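Side-chain contacts in D-3-phosphoglycerate dehydrogenase (Sulfolobus tokodaii, PDB 2EKL), which binds NAD and probably catalyses the NAD-dependent oxidation of D-3-phosphoglycerate: residues A73-G78 against E297-N302; S104-T109 against G151-K156; I110-A115 against A253-V258; W260-K265 against T281-A286. All coordinates share one frame; numbering follows the deposited sequence.

The chain forms two parallel-sheet domains with NAD in the cleft. Contact 1 lies in the five-stranded domain and joins strand 71-74 to helix 289-309, so it brings together the earliest and latest segments; the other three fall between them in sequence. Contacts 2 and 3 use successive turns of helix 102-118, their centres 12 Å apart, and set it against the seven-stranded NAD-binding domain. Contact 4, its centre about 13 Å from that of contact 3, links loops after strands 251-256 and 278-280. Contacts 2, 3 and 4 all reach NAD and the second subunit. Contact 1, with centres 20 to 28 Å from theirs, meets contact 4 where Ile77 packs on Ala286.

Contact 1: residues A73-G78 against E297-N302; sequences ARAGIG and EMTTQN
In the five-stranded parallel sheet, the end of strand 71-74 and the inverse gamma turn centred on Ala75 pack against Thr299 of helix 289-309, the long helix that brings the chain back from the NAD-binding domain. Thr299 is the sole contributor from its helical segment. Its methyl CG2, set anti to the backbone N (chi1 -61°), comes within 4.2 Å of Ala75 CB and 4.4 Å of Ala73 CB. The same torsion leaves OG1 beside the backbone N, on the side of the turn, 3.5 Å from Ala75 CA. The hydroxyl also lies 3.5 Å from Arg74 O, yet makes no hydrogen bond there: it turns back to the carbonyl oxygen of Val295, one helical turn earlier. Leu18 of helix 16-24 touches Thr299 as well. With an alanine in place of Thr299, the methyl groups of Ala73 and Ala75 would probably face a gap, and Val295 O would lose its hydroxyl donor. Because the hydroxyl is spent inside its own helix, the helix and the strand end with its turn meet here through van der Waals contact alone, and no polar bond between the segments fixes their spacing.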
# COMPACT_ATOMS: atom_id res chain seq x y z
N ALA A 73 -32.15 -13.85 -2.33
CA ALA A 73 -31.04 -13.11 -2.91
C ALA A 73 -30.31 -12.29 -1.86
O ALA A 73 -30.92 -11.50 -1.14
CB ALA A 73 -31.54 -12.20 -4.03
N ARG A 74 -29.00 -12.49 -1.78
CA ARG A 74 -28.16 -11.76 -0.84
C ARG A 74 -27.29 -10.81 -1.65
O ARG A 74 -26.42 -11.25 -2.40
CB ARG A 74 -27.27 -12.74 -0.06
CG ARG A 74 -26.15 -12.07 0.73
CD ARG A 74 -26.67 -11.22 1.86
NE ARG A 74 -25.62 -10.44 2.50
CZ ARG A 74 -24.61 -10.94 3.20
NH1 ARG A 74 -24.51 -12.26 3.37
NH2 ARG A 74 -23.71 -10.14 3.74
N ALA A 75 -27.55 -9.51 -1.52
CA ALA A 75 -26.77 -8.53 -2.26
C ALA A 75 -25.47 -8.30 -1.50
O ALA A 75 -25.27 -7.27 -0.87
CB ALA A 75 -27.55 -7.22 -2.38
N GLY A 76 -24.59 -9.30 -1.56
CA GLY A 76 -23.31 -9.23 -0.87
C GLY A 76 -22.36 -10.30 -1.37
O GLY A 76 -22.70 -11.08 -2.27
N ILE A 77 -21.17 -10.36 -0.79
CA ILE A 77 -20.16 -11.32 -1.20
C ILE A 77 -20.16 -12.59 -0.35
O ILE A 77 -19.37 -13.49 -0.58
CB ILE A 77 -18.76 -10.68 -1.15
CG1 ILE A 77 -18.43 -10.27 0.29
CG2 ILE A 77 -18.71 -9.47 -2.07
CD1 ILE A 77 -17.09 -9.60 0.46
N GLY A 78 -21.06 -12.64 0.64
CA GLY A 78 -21.14 -13.80 1.51
C GLY A 78 -22.57 -14.19 1.83
O GLY A 78 -23.51 -13.58 1.33
N GLU A 297 -24.70 -5.68 -9.64
CA GLU A 297 -24.91 -6.26 -10.97
C GLU A 297 -24.93 -7.78 -10.97
O GLU A 297 -25.77 -8.40 -11.61
CB GLU A 297 -23.82 -5.79 -11.94
CG GLU A 297 -23.71 -4.28 -12.08
CD GLU A 297 -22.76 -3.88 -13.19
OE1 GLU A 297 -21.67 -4.47 -13.29
OE2 GLU A 297 -23.11 -2.96 -13.97
N MET A 298 -23.99 -8.38 -10.24
CA MET A 298 -23.92 -9.83 -10.17
C MET A 298 -25.12 -10.41 -9.44
O MET A 298 -25.67 -11.43 -9.86
CB MET A 298 -22.63 -10.26 -9.47
CG MET A 298 -21.38 -10.01 -10.28
SD MET A 298 -19.93 -10.68 -9.46
CE MET A 298 -20.47 -12.39 -9.24
N THR A 299 -25.51 -9.78 -8.34
CA THR A 299 -26.65 -10.27 -7.58
C THR A 299 -27.90 -10.16 -8.46
O THR A 299 -28.74 -11.05 -8.47
CB THR A 299 -26.84 -9.47 -6.28
OG1 THR A 299 -25.68 -9.62 -5.45
CG2 THR A 299 -28.07 -9.98 -5.51
N THR A 300 -27.99 -9.07 -9.21
CA THR A 300 -29.13 -8.85 -10.10
C THR A 300 -29.13 -9.88 -11.23
O THR A 300 -30.17 -10.49 -11.52
CB THR A 300 -29.09 -7.44 -10.72
OG1 THR A 300 -29.17 -6.47 -9.67
CG2 THR A 300 -30.27 -7.24 -11.69
N GLN A 301 -27.98 -10.10 -11.85
CA GLN A 301 -27.92 -11.07 -12.94
C GLN A 301 -28.15 -12.50 -12.48
O GLN A 301 -28.83 -13.28 -13.16
CB GLN A 301 -26.57 -10.97 -13.66
CG GLN A 301 -26.56 -11.77 -14.96
CD GLN A 301 -27.76 -11.45 -15.84
OE1 GLN A 301 -27.95 -10.31 -16.28
NE2 GLN A 301 -28.59 -12.46 -16.10
N ASN A 302 -27.61 -12.86 -11.32
CA ASN A 302 -27.81 -14.21 -10.80
C ASN A 302 -29.27 -14.42 -10.40
O ASN A 302 -29.81 -15.52 -10.54
CB ASN A 302 -26.89 -14.49 -9.61
CG ASN A 302 -25.44 -14.67 -10.04
OD1 ASN A 302 -25.16 -15.03 -11.18
ND2 ASN A 302 -24.51 -14.44 -9.12

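Contact 2: residues S104-T109 against G151-K156; sequences SAVELT and GRIGTK. With NAD (nicotinamide-adenine-dinucleotide), chain B.
Ile153 holds CG1 anti to its carbonyl carbon (chi1 -63°) and extends CD1 beyond it (chi2 170°), so that CD1 presses on Ala105 CB at a tight 3.5 Å and lies 3.6 Å from NAD C6N. Its other branch, CG2, meets Val106 CG2 at 3.7 Å. That same Val106 methyl touches Lys156 CB at 3.6 Å, the two side chains crossing at about a right angle, while Lys156 NZ runs off to a salt bridge with Asp103. The helical segments 104-109 and 152-156 thus cross at -47°, with small apolar groups between them. Ala105 CB and Ile153 CD1 lie on the same side of the nicotinamide ring; an alanine in place of Ile153 would probably open a gap beside Ala105 and leave the ring less firmly backed. Gly151 stands at the N-cap, in a sequence fitting the Rossmann GxGxxG pattern, where a CB would clash with NAD O5B. Just after it in the chain, two amides give the NAD pyrophosphate nearly straight bonds, Arg152 N to O1A and Ile153 N to O1N, both 3.0 Å. Arg152 NH1 adds a third, 3.1 Å to O2N at the guanidinium edge. Amides at a helix start and an arginine together would be expected to offset the phosphate charge.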
# COMPACT_ATOMS: atom_id res chain seq x y z
N SER A 104 -10.46 -5.65 -5.19
CA SER A 104 -10.45 -4.62 -4.16
C SER A 104 -9.84 -5.17 -2.87
O SER A 104 -9.11 -4.46 -2.17
CB SER A 104 -11.87 -4.10 -3.91
OG SER A 104 -12.28 -3.28 -4.99
N ALA A 105 -10.12 -6.43 -2.56
CA ALA A 105 -9.57 -7.05 -1.36
C ALA A 105 -8.07 -7.28 -1.54
O ALA A 105 -7.29 -7.10 -0.60
CB ALA A 105 -10.29 -8.38 -1.06
N VAL A 106 -7.68 -7.68 -2.74
CA VAL A 106 -6.27 -7.91 -3.06
C VAL A 106 -5.46 -6.62 -2.87
O VAL A 106 -4.39 -6.62 -2.27
CB VAL A 106 -6.10 -8.36 -4.54
CG1 VAL A 106 -4.63 -8.30 -4.94
CG2 VAL A 106 -6.63 -9.78 -4.72
N GLU A 107 -6.00 -5.53 -3.41
CA GLU A 107 -5.32 -4.25 -3.32
C GLU A 107 -5.18 -3.77 -1.88
O GLU A 107 -4.13 -3.28 -1.48
CB GLU A 107 -6.06 -3.22 -4.18
CG GLU A 107 -5.82 -3.46 -5.68
CD GLU A 107 -6.94 -2.94 -6.57
OE1 GLU A 107 -7.65 -2.00 -6.16
OE2 GLU A 107 -7.09 -3.47 -7.69
N LEU A 108 -6.24 -3.93 -1.08
CA LEU A 108 -6.16 -3.50 0.31
C LEU A 108 -5.12 -4.34 1.04
O LEU A 108 -4.43 -3.84 1.92
CB LEU A 108 -7.52 -3.65 1.01
CG LEU A 108 -7.55 -3.14 2.46
CD1 LEU A 108 -7.31 -1.63 2.47
CD2 LEU A 108 -8.89 -3.46 3.10
N THR A 109 -5.01 -5.61 0.67
CA THR A 109 -4.04 -6.50 1.31
C THR A 109 -2.62 -5.97 1.10
O THR A 109 -1.84 -5.87 2.05
CB THR A 109 -4.12 -7.94 0.75
OG1 THR A 109 -5.43 -8.47 0.97
CG2 THR A 109 -3.08 -8.84 1.43
N GLY A 151 -6.70 -18.94 -2.78
CA GLY A 151 -7.87 -18.90 -3.62
C GLY A 151 -7.87 -17.70 -4.55
O GLY A 151 -6.82 -17.29 -5.03
N ARG A 152 -9.05 -17.13 -4.80
CA ARG A 152 -9.17 -15.97 -5.68
C ARG A 152 -8.23 -14.84 -5.27
O ARG A 152 -7.43 -14.35 -6.06
CB ARG A 152 -10.60 -15.43 -5.66
CG ARG A 152 -11.69 -16.42 -6.02
CD ARG A 152 -12.99 -15.66 -6.27
NE ARG A 152 -14.15 -16.55 -6.44
CZ ARG A 152 -14.84 -17.08 -5.44
NH1 ARG A 152 -14.49 -16.82 -4.18
NH2 ARG A 152 -15.88 -17.86 -5.69
N ILE A 153 -8.35 -14.42 -4.01
CA ILE A 153 -7.54 -13.33 -3.49
C ILE A 153 -6.09 -13.72 -3.22
O ILE A 153 -5.17 -13.02 -3.63
CB ILE A 153 -8.17 -12.77 -2.19
CG1 ILE A 153 -9.55 -12.18 -2.52
CG2 ILE A 153 -7.28 -11.70 -1.57
CD1 ILE A 153 -10.36 -11.83 -1.30
N GLY A 154 -5.89 -14.85 -2.56
CA GLY A 154 -4.54 -15.30 -2.26
C GLY A 154 -3.66 -15.42 -3.49
O GLY A 154 -2.50 -15.03 -3.47
N THR A 155 -4.22 -15.95 -4.58
CA THR A 155 -3.45 -16.10 -5.80
C THR A 155 -2.97 -14.76 -6.35
O THR A 155 -1.80 -14.62 -6.71
CB THR A 155 -4.27 -16.82 -6.89
OG1 THR A 155 -4.59 -18.14 -6.45
CG2 THR A 155 -3.46 -16.91 -8.19
N LYS A 156 -3.86 -13.77 -6.39
CA LYS A 156 -3.48 -12.47 -6.91
C LYS A 156 -2.49 -11.72 -6.02
O LYS A 156 -1.62 -11.00 -6.52
CB LYS A 156 -4.73 -11.62 -7.17
CG LYS A 156 -5.53 -12.13 -8.37
CD LYS A 156 -6.71 -11.24 -8.70
CE LYS A 156 -7.38 -11.68 -9.99
NZ LYS A 156 -8.53 -10.82 -10.38
PA NAD B . -11.63 -18.54 -1.94
O1A NAD B . -11.38 -18.28 -3.37
O2A NAD B . -12.74 -19.52 -1.62
O5B NAD B . -10.24 -19.02 -1.31
C5B NAD B . -10.18 -19.39 0.06
C4B NAD B . -8.95 -20.48 0.12
O4B NAD B . -8.50 -20.66 1.48
C3B NAD B . -9.37 -21.82 -0.57
O3B NAD B . -8.43 -22.21 -1.57
C2B NAD B . -9.53 -22.76 0.63
O2B NAD B . -9.38 -24.14 0.40
C1B NAD B . -8.53 -22.13 1.53
N9A NAD B . -8.63 -22.60 2.95
C8A NAD B . -9.73 -22.83 3.76
N7A NAD B . -9.31 -23.25 4.98
C5A NAD B . -7.96 -23.29 4.97
C6A NAD B . -6.93 -23.64 5.94
N6A NAD B . -7.25 -24.04 7.16
N1A NAD B . -5.55 -23.56 5.57
C2A NAD B . -5.14 -23.14 4.26
N3A NAD B . -6.14 -22.80 3.32
C4A NAD B . -7.51 -22.87 3.68
O3 NAD B . -12.02 -17.16 -1.21
PN NAD B . -11.55 -15.65 -1.51
O1N NAD B . -10.17 -15.65 -2.02
O2N NAD B . -12.59 -15.12 -2.44
O5D NAD B . -11.75 -15.06 -0.07
C5D NAD B . -10.76 -15.28 0.92
C4D NAD B . -11.15 -14.66 2.24
O4D NAD B . -11.25 -13.25 2.17
C3D NAD B . -12.51 -15.12 2.84
O3D NAD B . -12.40 -15.35 4.26
C2D NAD B . -13.45 -14.03 2.46
O2D NAD B . -14.67 -14.08 3.17
C1D NAD B . -12.51 -12.87 2.70
N1N NAD B . -12.86 -11.56 2.09
C2N NAD B . -12.74 -10.39 2.91
C3N NAD B . -13.07 -9.12 2.35
C7N NAD B . -12.94 -7.91 3.19
O7N NAD B . -13.84 -6.93 2.98
N7N NAD B . -12.01 -7.73 4.11
C4N NAD B . -13.52 -9.07 0.93
C5N NAD B . -13.64 -10.27 0.11
C6N NAD B . -13.30 -11.52 0.71

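Contact 3: residues I110-A115 against A253-V258; sequences IGLMIA and AYATDV. With NAD (nicotinamide-adenine-dinucleotide), chain B.
Asp257, whose CB rests 4.1 Å from Leu112 CD1, is a buried carboxylate with both oxygens engaged, one of them by the cofactor itself. OD2 accepts a 2.8 Å hydrogen bond from the carboxamide nitrogen N7N of NAD, at an N-H...O angle of 154°. Elsewhere in the chain, Gly285 N also donates to OD2, and Thr281 OG1 and Ile284 N bond to OD1. CG stands anti to the backbone N of Asp257 (chi1 -177°), which carries the carboxylate away from the strand end and out to the nicotinamide. The rest of the contact is apolar. Leu112 of helix 102-118 lies over the last residues of strand 251-256 in the seven-stranded parallel sheet of the Rossmann-type domain. Its CB meets Ala255 CB at 3.9 Å, and the Ala255 methyl also sits 3.6 Å from the carbonyl oxygen of Leu112. Farther out, Leu112 CD1 lies against the peptide link between the next two residues, 3.9 Å from both Thr256 C and Asp257 N. Val229 and Ile279 of the neighbouring strands touch Leu112 too, as does Met120 of the second subunit. One leucine thereby backs the peptide that carries Asp257. With backbone N-H donors on both oxygens and the carboxamide N-H on OD2, the carboxylate is likely to be favoured in its charged form, and the bond to N7N probably limits turning of the carboxamide.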
# COMPACT_ATOMS: atom_id res chain seq x y z
N ILE A 110 -2.29 -5.65 -0.15
CA ILE A 110 -0.97 -5.12 -0.48
C ILE A 110 -0.76 -3.79 0.24
O ILE A 110 0.33 -3.50 0.74
CB ILE A 110 -0.83 -4.90 -2.01
CG1 ILE A 110 -0.91 -6.24 -2.74
CG2 ILE A 110 0.50 -4.19 -2.33
CD1 ILE A 110 0.15 -7.25 -2.33
N GLY A 111 -1.81 -2.97 0.28
CA GLY A 111 -1.71 -1.69 0.95
C GLY A 111 -1.41 -1.86 2.44
O GLY A 111 -0.58 -1.15 2.99
N LEU A 112 -2.11 -2.79 3.08
CA LEU A 112 -1.90 -3.05 4.51
C LEU A 112 -0.49 -3.59 4.77
O LEU A 112 0.17 -3.18 5.73
CB LEU A 112 -2.95 -4.06 5.02
CG LEU A 112 -4.36 -3.50 5.25
CD1 LEU A 112 -5.33 -4.64 5.56
CD2 LEU A 112 -4.32 -2.51 6.41
N MET A 113 -0.03 -4.48 3.91
CA MET A 113 1.31 -5.05 4.06
C MET A 113 2.37 -3.94 4.05
O MET A 113 3.26 -3.91 4.91
CB MET A 113 1.60 -6.05 2.94
CG MET A 113 3.02 -6.60 2.96
SD MET A 113 3.32 -7.82 1.65
CE MET A 113 3.33 -6.76 0.20
N ILE A 114 2.28 -3.04 3.09
CA ILE A 114 3.24 -1.95 2.99
C ILE A 114 3.08 -0.95 4.13
O ILE A 114 4.06 -0.48 4.69
CB ILE A 114 3.11 -1.22 1.63
CG1 ILE A 114 3.41 -2.21 0.50
CG2 ILE A 114 4.08 -0.05 1.57
CD1 ILE A 114 3.06 -1.68 -0.89
N ALA A 115 1.83 -0.64 4.48
CA ALA A 115 1.59 0.31 5.57
C ALA A 115 2.18 -0.22 6.87
O ALA A 115 2.75 0.53 7.65
CB ALA A 115 0.09 0.56 5.73
N ALA A 253 4.53 -6.55 13.23
CA ALA A 253 3.27 -5.87 13.03
C ALA A 253 2.16 -6.81 12.57
O ALA A 253 2.42 -7.83 11.93
CB ALA A 253 3.44 -4.73 12.01
N TYR A 254 0.93 -6.45 12.92
CA TYR A 254 -0.25 -7.19 12.50
C TYR A 254 -1.11 -6.15 11.79
O TYR A 254 -1.52 -5.16 12.39
CB TYR A 254 -1.02 -7.76 13.70
CG TYR A 254 -2.27 -8.54 13.33
CD1 TYR A 254 -2.18 -9.74 12.62
CD2 TYR A 254 -3.53 -8.08 13.69
CE1 TYR A 254 -3.33 -10.47 12.28
CE2 TYR A 254 -4.68 -8.80 13.36
CZ TYR A 254 -4.58 -9.99 12.66
OH TYR A 254 -5.71 -10.70 12.34
N ALA A 255 -1.34 -6.36 10.50
CA ALA A 255 -2.15 -5.43 9.70
C ALA A 255 -3.41 -6.17 9.30
O ALA A 255 -3.34 -7.19 8.63
CB ALA A 255 -1.37 -4.99 8.47
N THR A 256 -4.57 -5.63 9.68
CA THR A 256 -5.81 -6.33 9.38
C THR A 256 -6.98 -5.43 8.99
O THR A 256 -7.05 -4.27 9.40
CB THR A 256 -6.22 -7.18 10.60
OG1 THR A 256 -7.38 -7.95 10.29
CG2 THR A 256 -6.54 -6.27 11.79
N ASP A 257 -7.88 -5.98 8.19
CA ASP A 257 -9.08 -5.26 7.78
C ASP A 257 -10.25 -5.88 8.54
O ASP A 257 -11.39 -5.42 8.44
CB ASP A 257 -9.30 -5.42 6.27
CG ASP A 257 -10.51 -4.64 5.77
OD1 ASP A 257 -10.60 -3.43 6.06
OD2 ASP A 257 -11.36 -5.23 5.07
N VAL A 258 -9.96 -6.92 9.32
CA VAL A 258 -10.99 -7.61 10.09
C VAL A 258 -10.63 -7.79 11.57
O VAL A 258 -9.49 -8.13 11.91
CB VAL A 258 -11.29 -9.00 9.48
CG1 VAL A 258 -11.82 -8.84 8.06
CG2 VAL A 258 -10.02 -9.85 9.48
PA NAD B . -11.63 -18.54 -1.94
O1A NAD B . -11.38 -18.28 -3.37
O2A NAD B . -12.74 -19.52 -1.62
O5B NAD B . -10.24 -19.02 -1.31
C5B NAD B . -10.18 -19.39 0.06
C4B NAD B . -8.95 -20.48 0.12
O4B NAD B . -8.50 -20.66 1.48
C3B NAD B . -9.37 -21.82 -0.57
O3B NAD B . -8.43 -22.21 -1.57
C2B NAD B . -9.53 -22.76 0.63
O2B NAD B . -9.38 -24.14 0.40
C1B NAD B . -8.53 -22.13 1.53
N9A NAD B . -8.63 -22.60 2.95
C8A NAD B . -9.73 -22.83 3.76
N7A NAD B . -9.31 -23.25 4.98
C5A NAD B . -7.96 -23.29 4.97
C6A NAD B . -6.93 -23.64 5.94
N6A NAD B . -7.25 -24.04 7.16
N1A NAD B . -5.55 -23.56 5.57
C2A NAD B . -5.14 -23.14 4.26
N3A NAD B . -6.14 -22.80 3.32
C4A NAD B . -7.51 -22.87 3.68
O3 NAD B . -12.02 -17.16 -1.21
PN NAD B . -11.55 -15.65 -1.51
O1N NAD B . -10.17 -15.65 -2.02
O2N NAD B . -12.59 -15.12 -2.44
O5D NAD B . -11.75 -15.06 -0.07
C5D NAD B . -10.76 -15.28 0.92
C4D NAD B . -11.15 -14.66 2.24
O4D NAD B . -11.25 -13.25 2.17
C3D NAD B . -12.51 -15.12 2.84
O3D NAD B . -12.40 -15.35 4.26
C2D NAD B . -13.45 -14.03 2.46
O2D NAD B . -14.67 -14.08 3.17
C1D NAD B . -12.51 -12.87 2.70
N1N NAD B . -12.86 -11.56 2.09
C2N NAD B . -12.74 -10.39 2.91
C3N NAD B . -13.07 -9.12 2.35
C7N NAD B . -12.94 -7.91 3.19
O7N NAD B . -13.84 -6.93 2.98
N7N NAD B . -12.01 -7.73 4.11
C4N NAD B . -13.52 -9.07 0.93
C5N NAD B . -13.64 -10.27 0.11
C6N NAD B . -13.30 -11.52 0.71

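Contact 4: residues W260-K265 against T281-A286; sequences WNEPPK and TTHIGA. With NAD (nicotinamide-adenine-dinucleotide), chain B.
Glu262 OE2 is held by two donors, His283 ND1 at 3.1 Å and, just before its own segment, the backbone N of Phe259. ND1 reaches OE1 as well, at 3.0 Å and an N-H...O angle of 154°, making a forked histidine-carboxylate hydrogen bond of the kind seen in the active sites of related 2-hydroxyacid dehydrogenases; a similar role here would be consistent with its place beside NAD. Both oxygens offer their syn lone pairs. OE1 lies close to the imidazole plane, whereas OE2 is tilted farther from it, because the carboxylate and ring planes stand 74° apart. Glu262 arrives with its chain extended beyond CG, CG lying anti to the carbonyl carbon (chi1 -50°), and so spans from the loop after strand 251-256 to the one after strand 278-280. A cis peptide follows Glu262 at Pro263, and Phe132 of the second subunit packs on the glutamate. With Phe259 N on OE2 and the ring on both oxygens, the carboxylate is restrained from turning, and it in turn positions the imidazole. Across the ring from this grip the cofactor carboxamide comes near: NAD O7N sits 3.2 Å from Gly285 CA and, near the imidazole plane, 3.5 Å from His283 CD2.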
# COMPACT_ATOMS: atom_id res chain seq x y z
N TRP A 260 -12.07 -9.34 15.50
CA TRP A 260 -12.98 -10.29 16.14
C TRP A 260 -14.31 -9.62 16.45
O TRP A 260 -15.37 -10.21 16.28
CB TRP A 260 -12.30 -10.85 17.40
CG TRP A 260 -11.02 -11.54 17.04
CD1 TRP A 260 -10.85 -12.86 16.72
CD2 TRP A 260 -9.73 -10.93 16.86
NE1 TRP A 260 -9.55 -13.11 16.35
CE2 TRP A 260 -8.84 -11.94 16.42
CE3 TRP A 260 -9.25 -9.62 17.02
CZ2 TRP A 260 -7.50 -11.68 16.14
CZ3 TRP A 260 -7.91 -9.37 16.74
CH2 TRP A 260 -7.05 -10.39 16.31
N ASN A 261 -14.23 -8.37 16.90
CA ASN A 261 -15.40 -7.55 17.19
C ASN A 261 -15.10 -6.17 16.63
O ASN A 261 -14.07 -5.57 16.94
CB ASN A 261 -15.64 -7.46 18.70
CG ASN A 261 -16.36 -8.68 19.25
OD1 ASN A 261 -17.52 -8.93 18.91
ND2 ASN A 261 -15.68 -9.44 20.10
N GLU A 262 -16.01 -5.66 15.79
CA GLU A 262 -15.83 -4.35 15.17
C GLU A 262 -16.97 -3.41 15.55
O GLU A 262 -18.07 -3.51 15.01
CB GLU A 262 -15.78 -4.53 13.64
CG GLU A 262 -14.80 -5.61 13.18
CD GLU A 262 -14.93 -5.96 11.70
OE1 GLU A 262 -15.93 -5.56 11.06
OE2 GLU A 262 -14.04 -6.66 11.17
N PRO A 263 -16.72 -2.47 16.48
CA PRO A 263 -15.48 -2.21 17.22
C PRO A 263 -15.24 -3.26 18.30
O PRO A 263 -16.15 -4.01 18.66
CB PRO A 263 -15.72 -0.83 17.84
CG PRO A 263 -16.89 -0.26 17.08
CD PRO A 263 -17.74 -1.47 16.84
N PRO A 264 -14.01 -3.31 18.85
CA PRO A 264 -13.63 -4.26 19.90
C PRO A 264 -14.40 -4.02 21.19
O PRO A 264 -14.74 -2.88 21.51
CB PRO A 264 -12.13 -4.01 20.08
CG PRO A 264 -11.71 -3.48 18.75
CD PRO A 264 -12.83 -2.55 18.40
N LYS A 265 -14.65 -5.09 21.94
CA LYS A 265 -15.38 -4.98 23.20
C LYS A 265 -14.62 -5.61 24.36
O LYS A 265 -14.66 -5.11 25.49
CB LYS A 265 -16.76 -5.62 23.06
CG LYS A 265 -17.65 -4.96 22.02
CD LYS A 265 -19.02 -5.61 21.94
CE LYS A 265 -18.94 -7.04 21.44
NZ LYS A 265 -20.29 -7.65 21.33
N THR A 281 -7.91 -1.47 9.45
CA THR A 281 -8.82 -0.72 8.60
C THR A 281 -10.20 -1.26 8.98
O THR A 281 -10.33 -2.39 9.46
CB THR A 281 -8.53 -0.90 7.09
OG1 THR A 281 -8.25 -2.27 6.79
CG2 THR A 281 -7.33 -0.03 6.68
N THR A 282 -11.22 -0.44 8.79
CA THR A 282 -12.58 -0.77 9.20
C THR A 282 -13.41 -1.69 8.29
O THR A 282 -14.56 -1.38 7.98
CB THR A 282 -13.34 0.53 9.48
OG1 THR A 282 -13.32 1.36 8.31
CG2 THR A 282 -12.67 1.31 10.61
N HIS A 283 -12.82 -2.82 7.91
CA HIS A 283 -13.50 -3.80 7.06
C HIS A 283 -13.95 -3.16 5.75
O HIS A 283 -15.11 -3.27 5.34
CB HIS A 283 -14.70 -4.40 7.80
CG HIS A 283 -14.99 -5.82 7.42
ND1 HIS A 283 -15.31 -6.79 8.35
CD2 HIS A 283 -15.01 -6.43 6.21
CE1 HIS A 283 -15.51 -7.94 7.73
NE2 HIS A 283 -15.33 -7.75 6.43
N ILE A 284 -13.00 -2.51 5.08
CA ILE A 284 -13.26 -1.84 3.81
C ILE A 284 -12.76 -2.61 2.60
O ILE A 284 -12.70 -2.06 1.50
CB ILE A 284 -12.61 -0.43 3.80
CG1 ILE A 284 -11.09 -0.56 4.03
CG2 ILE A 284 -13.23 0.44 4.90
CD1 ILE A 284 -10.34 0.76 3.95
N GLY A 285 -12.41 -3.88 2.79
CA GLY A 285 -11.91 -4.70 1.70
C GLY A 285 -12.74 -4.73 0.43
O GLY A 285 -12.19 -4.80 -0.67
N ALA A 286 -14.06 -4.70 0.57
CA ALA A 286 -14.95 -4.73 -0.59
C ALA A 286 -15.55 -3.34 -0.83
O ALA A 286 -16.42 -3.17 -1.68
CB ALA A 286 -16.07 -5.74 -0.37
PA NAD B . -11.63 -18.54 -1.94
O1A NAD B . -11.38 -18.28 -3.37
O2A NAD B . -12.74 -19.52 -1.62
O5B NAD B . -10.24 -19.02 -1.31
C5B NAD B . -10.18 -19.39 0.06
C4B NAD B . -8.95 -20.48 0.12
O4B NAD B . -8.50 -20.66 1.48
C3B NAD B . -9.37 -21.82 -0.57
O3B NAD B . -8.43 -22.21 -1.57
C2B NAD B . -9.53 -22.76 0.63
O2B NAD B . -9.38 -24.14 0.40
C1B NAD B . -8.53 -22.13 1.53
N9A NAD B . -8.63 -22.60 2.95
C8A NAD B . -9.73 -22.83 3.76
N7A NAD B . -9.31 -23.25 4.98
C5A NAD B . -7.96 -23.29 4.97
C6A NAD B . -6.93 -23.64 5.94
N6A NAD B . -7.25 -24.04 7.16
N1A NAD B . -5.55 -23.56 5.57
C2A NAD B . -5.14 -23.14 4.26
N3A NAD B . -6.14 -22.80 3.32
C4A NAD B . -7.51 -22.87 3.68
O3 NAD B . -12.02 -17.16 -1.21
PN NAD B . -11.55 -15.65 -1.51
O1N NAD B . -10.17 -15.65 -2.02
O2N NAD B . -12.59 -15.12 -2.44
O5D NAD B . -11.75 -15.06 -0.07
C5D NAD B . -10.76 -15.28 0.92
C4D NAD B . -11.15 -14.66 2.24
O4D NAD B . -11.25 -13.25 2.17
C3D NAD B . -12.51 -15.12 2.84
O3D NAD B . -12.40 -15.35 4.26
C2D NAD B . -13.45 -14.03 2.46
O2D NAD B . -14.67 -14.08 3.17
C1D NAD B . -12.51 -12.87 2.70
N1N NAD B . -12.86 -11.56 2.09
C2N NAD B . -12.74 -10.39 2.91
C3N NAD B . -13.07 -9.12 2.35
C7N NAD B . -12.94 -7.91 3.19
O7N NAD B . -13.84 -6.93 2.98
N7N NAD B . -12.01 -7.73 4.11
C4N NAD B . -13.52 -9.07 0.93
C5N NAD B . -13.64 -10.27 0.11
C6N NAD B . -13.30 -11.52 0.71